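Local atomic coordinates of membrane-anchored mycosin mycp1 (Mycobacterium thermoresistibile, PDB entry 4HVL), a protein that probably cleaves proteins as a membrane-anchored, subtilisin-like serine protease and is an essential component of the mycobacterial type VII (ESX-1) secretion system. Residues A[244-247]-A[248-251]; A[157-160]-A[161-164]. One frame throughout, in Å; residues are numbered along the deposited sequence.

Contact 1: residues A[244-247]-A[248-251]; sequences TIVS and PAWY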
ATOM      1  N   THR A 244      16.967  -4.321  -7.889  1.00 19.85           N
ATOM      2  CA  THR A 244      15.909  -4.912  -7.085  1.00 19.45           C
ATOM      3  C   THR A 244      14.529  -4.625  -7.696  1.00 18.64           C
ATOM      4  O   THR A 244      14.129  -3.478  -7.834  1.00 18.03           O
ATOM      5  CB  THR A 244      15.976  -4.385  -5.639  1.00 19.58           C
ATOM      6  OG1 THR A 244      17.255  -4.690  -5.089  1.00 20.24           O
ATOM      7  CG2 THR A 244      14.908  -5.017  -4.751  1.00 19.35           C
ATOM      8  N   ILE A 245      13.840  -5.681  -8.110  1.00 18.78           N
ATOM      9  CA  ILE A 245      12.452  -5.594  -8.531  1.00 18.55           C
ATOM     10  C   ILE A 245      11.592  -5.520  -7.264  1.00 17.61           C
ATOM     11  O   ILE A 245      11.818  -6.287  -6.317  1.00 18.05           O
ATOM     12  CB  ILE A 245      12.048  -6.834  -9.367  1.00 19.95           C
ATOM     13  CG1 ILE A 245      12.908  -6.936 -10.638  1.00 21.12           C
ATOM     14  CG2 ILE A 245      10.552  -6.843  -9.691  1.00 19.51           C
ATOM     15  CD1 ILE A 245      12.906  -5.674 -11.486  1.00 21.69           C
ATOM     16  N   VAL A 246      10.659  -4.574  -7.232  1.00 16.32           N
ATOM     17  CA  VAL A 246       9.606  -4.510  -6.210  1.00 15.83           C
ATOM     18  C   VAL A 246       8.266  -4.761  -6.902  1.00 15.32           C
ATOM     19  O   VAL A 246       7.914  -4.066  -7.881  1.00 14.66           O
ATOM     20  CB  VAL A 246       9.578  -3.134  -5.501  1.00 15.85           C
ATOM     21  CG1 VAL A 246       8.562  -3.137  -4.366  1.00 16.01           C
ATOM     22  CG2 VAL A 246      10.966  -2.778  -4.961  1.00 16.06           C
ATOM     23  N   SER A 247       7.527  -5.753  -6.420  1.00 14.84           N
ATOM     24  CA  SER A 247       6.243  -6.134  -7.035  1.00 15.23           C
ATOM     25  C   SER A 247       5.123  -6.073  -5.998  1.00 15.17           C
ATOM     26  O   SER A 247       5.307  -6.521  -4.878  1.00 15.41           O
ATOM     27  CB  SER A 247       6.301  -7.556  -7.605  1.00 15.75           C
ATOM     28  OG  SER A 247       5.112  -7.891  -8.322  1.00 16.31           O
ATOM     29  N   PRO A 248       3.938  -5.583  -6.393  1.00 15.28           N
ATOM     30  CA  PRO A 248       3.496  -5.226  -7.748  1.00 15.51           C
ATOM     31  C   PRO A 248       3.831  -3.773  -8.136  1.00 15.35           C
ATOM     32  O   PRO A 248       3.352  -3.274  -9.158  1.00 15.25           O
ATOM     33  CB  PRO A 248       1.991  -5.421  -7.663  1.00 15.81           C
ATOM     34  CG  PRO A 248       1.684  -4.983  -6.271  1.00 15.58           C
ATOM     35  CD  PRO A 248       2.825  -5.494  -5.432  1.00 15.43           C
ATOM     36  N   ALA A 249       4.664  -3.114  -7.330  1.00 15.37           N
ATOM     37  CA  ALA A 249       5.074  -1.711  -7.600  1.00 15.49           C
ATOM     38  C   ALA A 249       5.477  -1.461  -9.055  1.00 15.60           C
ATOM     39  O   ALA A 249       5.181  -0.386  -9.611  1.00 15.62           O
ATOM     40  CB  ALA A 249       6.227  -1.314  -6.677  1.00 15.49           C
ATOM     41  N   TRP A 250       6.178  -2.440  -9.636  1.00 15.90           N
ATOM     42  CA  TRP A 250       6.759  -2.331 -10.956  1.00 16.18           C
ATOM     43  C   TRP A 250       5.807  -2.458 -12.113  1.00 16.46           C
ATOM     44  O   TRP A 250       6.240  -2.326 -13.246  1.00 16.47           O
ATOM     45  CB  TRP A 250       7.939  -3.305 -11.122  1.00 16.61           C
ATOM     46  CG  TRP A 250       7.636  -4.768 -11.393  1.00 17.20           C
ATOM     47  CD1 TRP A 250       6.638  -5.524 -10.847  1.00 17.50           C
ATOM     48  CD2 TRP A 250       8.366  -5.644 -12.255  1.00 17.80           C
ATOM     49  NE1 TRP A 250       6.696  -6.798 -11.317  1.00 17.62           N
ATOM     50  CE2 TRP A 250       7.742  -6.908 -12.188  1.00 17.84           C
ATOM     51  CE3 TRP A 250       9.471  -5.475 -13.101  1.00 18.09           C
ATOM     52  CZ2 TRP A 250       8.187  -8.013 -12.925  1.00 18.67           C
ATOM     53  CZ3 TRP A 250       9.927  -6.569 -13.839  1.00 18.74           C
ATOM     54  CH2 TRP A 250       9.291  -7.829 -13.743  1.00 19.28           C
ATOM     55  N   TYR A 251       4.529  -2.715 -11.846  1.00 16.89           N
ATOM     56  CA  TYR A 251       3.509  -2.763 -12.891  1.00 17.90           C
ATOM     57  C   TYR A 251       2.989  -1.372 -13.270  1.00 18.33           C
ATOM     58  O   TYR A 251       2.064  -1.264 -14.050  1.00 18.85           O
ATOM     59  CB  TYR A 251       2.341  -3.697 -12.481  1.00 18.16           C
ATOM     60  CG  TYR A 251       2.738  -5.158 -12.523  1.00 18.33           C
ATOM     61  CD1 TYR A 251       2.944  -5.799 -13.738  1.00 19.01           C
ATOM     62  CD2 TYR A 251       2.960  -5.885 -11.362  1.00 18.14           C
ATOM     63  CE1 TYR A 251       3.335  -7.124 -13.793  1.00 19.39           C
ATOM     64  CE2 TYR A 251       3.356  -7.207 -11.410  1.00 18.31           C
ATOM     65  CZ  TYR A 251       3.538  -7.822 -12.631  1.00 19.14           C
ATOM     66  OH  TYR A 251       3.932  -9.144 -12.708  1.00 19.34           O
TER
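Over one face of the Trp250 indole sits the CG2 methyl of Ile245, a CH-pi contact in which CG2 stands 3.7 Å from the centroid of the six-membered ring and 17° off its normal. The end of the longer branch, CD1 of Ile245, lies out beyond the rim on the CE3-CZ3 side, 3.8 Å from Trp250 CE3. Ser247 OG approaches the pyrrole end obliquely, 3.6 Å from Trp250 NE1. The Tyr251 ring carries Trp250 CD1 over one face, offset toward the rim, and Ser247 OG comes obliquely to within 3.6 Å of Tyr251 CE2.

What folds the chain back on itself is the cis peptide bond between Ser247 and Pro248, followed by the short 3-10 turn 249-251. The turn leads from strand 244-247 toward strand 256-261 of the parallel sheet, and its cis proline is probably equivalent to the one at this turn in subtilisin. Just ahead of it, Val246 O accepts a hydrogen bond from Trp250 N at 3.0 Å; the donor lies in the carbonyl plane, but the N-H is bent to 133°. With CG held between the backbone N and the carbonyl carbon (chi1 79°), the indole swings back over the strand to Ile245. Across the turn, away from the indole, Val246 CG1 meets Ala249 CB at 3.8 Å.

Ser247 OG lies on the side of Tyr251, and both hydroxyls, Ser247 OG and Tyr251 OH, are hydrogen-bonded to Glu193 OE1. A single carboxylate oxygen thus ties the strand end to the turn, and two hydroxyl bonds on it would be expected to favour the charged form of Glu193. With Trp276 against Trp250 and Val196 against Tyr251, the apolar grip on the indole and this polar grip on Tyr251 help to set how the two rings are turned.

Contact 2: residues A[157-160]-A[161-164]; sequences GSLR and SLAR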
ATOM      1  N   GLY A 157       6.008 -17.694  -3.472  1.00 22.39           N
ATOM      2  CA  GLY A 157       4.728 -18.115  -2.912  1.00 22.23           C
ATOM      3  C   GLY A 157       3.868 -16.939  -2.505  1.00 21.29           C
ATOM      4  O   GLY A 157       2.665 -16.909  -2.764  1.00 20.56           O
ATOM      5  N   SER A 158       4.485 -15.964  -1.856  1.00 21.04           N
ATOM      6  CA  SER A 158       3.778 -14.761  -1.439  1.00 20.22           C
ATOM      7  C   SER A 158       3.216 -13.987  -2.668  1.00 18.99           C
ATOM      8  O   SER A 158       2.103 -13.468  -2.642  1.00 17.32           O
ATOM      9  CB  SER A 158       4.702 -13.914  -0.565  1.00 21.15           C
ATOM     10  OG  SER A 158       4.209 -12.611  -0.372  1.00 22.35           O
ATOM     11  N   LEU A 159       3.955 -13.970  -3.760  1.00 18.69           N
ATOM     12  CA  LEU A 159       3.460 -13.340  -5.003  1.00 18.16           C
ATOM     13  C   LEU A 159       2.338 -14.154  -5.666  1.00 17.66           C
ATOM     14  O   LEU A 159       1.405 -13.591  -6.236  1.00 17.52           O
ATOM     15  CB  LEU A 159       4.605 -13.092  -5.978  1.00 18.25           C
ATOM     16  CG  LEU A 159       5.517 -11.915  -5.608  1.00 18.39           C
ATOM     17  CD1 LEU A 159       6.782 -11.928  -6.454  1.00 18.99           C
ATOM     18  CD2 LEU A 159       4.826 -10.576  -5.767  1.00 17.78           C
ATOM     19  N   ARG A 160       2.406 -15.474  -5.571  1.00 17.88           N
ATOM     20  CA  ARG A 160       1.287 -16.275  -6.035  1.00 17.83           C
ATOM     21  C   ARG A 160       0.008 -16.005  -5.217  1.00 16.92           C
ATOM     22  O   ARG A 160      -1.073 -15.841  -5.799  1.00 16.31           O
ATOM     23  CB  ARG A 160       1.660 -17.759  -6.078  1.00 18.84           C
ATOM     24  CG  ARG A 160       2.585 -18.112  -7.245  1.00 19.93           C
ATOM     25  CD  ARG A 160       2.668 -19.616  -7.427  1.00 20.33           C
ATOM     26  NE  ARG A 160       3.329 -20.200  -6.278  1.00 21.10           N
ATOM     27  CZ  ARG A 160       4.648 -20.353  -6.162  1.00 22.10           C
ATOM     28  NH1 ARG A 160       5.456 -19.982  -7.139  1.00 22.41           N
ATOM     29  NH2 ARG A 160       5.165 -20.898  -5.061  1.00 22.76           N
ATOM     30  N   SER A 161       0.104 -15.950  -3.886  1.00 16.78           N
ATOM     31  CA  SER A 161      -1.098 -15.636  -3.052  1.00 16.23           C
ATOM     32  C   SER A 161      -1.608 -14.187  -3.248  1.00 15.72           C
ATOM     33  O   SER A 161      -2.816 -13.909  -3.180  1.00 15.08           O
ATOM     34  CB  SER A 161      -0.840 -15.934  -1.573  1.00 16.57           C
ATOM     35  OG  SER A 161       0.045 -15.004  -1.004  1.00 16.40           O
ATOM     36  N   LEU A 162      -0.681 -13.274  -3.500  1.00 15.33           N
ATOM     37  CA  LEU A 162      -1.028 -11.912  -3.813  1.00 15.24           C
ATOM     38  C   LEU A 162      -1.848 -11.801  -5.100  1.00 15.18           C
ATOM     39  O   LEU A 162      -2.813 -11.044  -5.160  1.00 14.41           O
ATOM     40  CB  LEU A 162       0.239 -11.066  -3.974  1.00 15.44           C
ATOM     41  CG  LEU A 162      -0.088  -9.613  -4.280  1.00 15.59           C
ATOM     42  CD1 LEU A 162      -0.793  -8.970  -3.090  1.00 15.70           C
ATOM     43  CD2 LEU A 162       1.171  -8.856  -4.663  1.00 15.93           C
ATOM     44  N   ALA A 163      -1.446 -12.535  -6.137  1.00 15.58           N
ATOM     45  CA  ALA A 163      -2.158 -12.474  -7.393  1.00 15.70           C
ATOM     46  C   ALA A 163      -3.609 -12.879  -7.171  1.00 15.73           C
ATOM     47  O   ALA A 163      -4.510 -12.211  -7.644  1.00 16.23           O
ATOM     48  CB  ALA A 163      -1.505 -13.360  -8.435  1.00 16.26           C
ATOM     49  N   ARG A 164      -3.838 -13.950  -6.420  1.00 15.79           N
ATOM     50  CA  ARG A 164      -5.212 -14.364  -6.112  1.00 15.71           C
ATOM     51  C   ARG A 164      -5.956 -13.319  -5.258  1.00 15.63           C
ATOM     52  O   ARG A 164      -7.167 -13.095  -5.425  1.00 15.57           O
ATOM     53  CB  ARG A 164      -5.232 -15.725  -5.405  1.00 15.69           C
ATOM     54  CG  ARG A 164      -4.795 -16.886  -6.287  1.00 16.20           C
ATOM     55  CD  ARG A 164      -4.981 -18.250  -5.623  1.00 16.42           C
ATOM     56  NE  ARG A 164      -3.888 -18.575  -4.696  1.00 16.59           N
ATOM     57  CZ  ARG A 164      -3.929 -18.486  -3.362  1.00 16.32           C
ATOM     58  NH1 ARG A 164      -5.005 -18.063  -2.716  1.00 16.06           N
ATOM     59  NH2 ARG A 164      -2.848 -18.810  -2.659  1.00 16.71           N
TER
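Gly157 O to Ser161 N, Ser158 O to Leu162 N and Leu159 O to Ala163 N are regular i to i+4 alpha-helical bonds of 2.9 to 3.0 Å. The next, Arg164 N to Arg160 O, is weak at 3.4 Å. Ser161 turns its hydroxyl back along the helix: with OG between the backbone N and the carbonyl carbon (chi1 71°), it comes 3.0 Å from Ser158 O, a bond that is not settled, since the OG proton could be used otherwise. The same carbonyl takes a hydrogen bond from NE2 of His133, a ligand of a bound zinc ion, and so serves the helix and the second shell of the metal site at once. On another side of the helix, Leu159 and Leu162, three residues apart, meet loosely through their CD2 methyls at 4.2 Å. The arginines are held by other parts of the chain, Arg160 by a salt bridge to Asp20 and a hydrogen bond to Asn151 O, Arg164 by hydrogen bonds from NH1 to the carbonyls of Glu16 and Gly18. Helix 154-171 lies on the beta-alpha-beta crossover between parallel strands 127-132 and 176-179 of the subtilisin fold; here Leu159 packs on strand 183-186 and Leu162 against His133 and Pro248.

Both contacts are largely buried, and they meet: Ser247 OG lies 3.7 Å from Leu159 CD2, and Pro248 CD lies 3.8 Å from Leu162 CD2, so the cis-proline turn of contact 1 rests on the leucine side of the helix in contact 2. Strand 183-186 is common to both. Their chemistry differs with place. Contact 1, between a strand and a 3-10 segment, is held by a methyl on the indole face, a bent turn bond and two hydroxyls on Glu193. Contact 2 is a repeating helical backbone, with the zinc-site histidine at one side and partly exposed arginines held by loop residues at another.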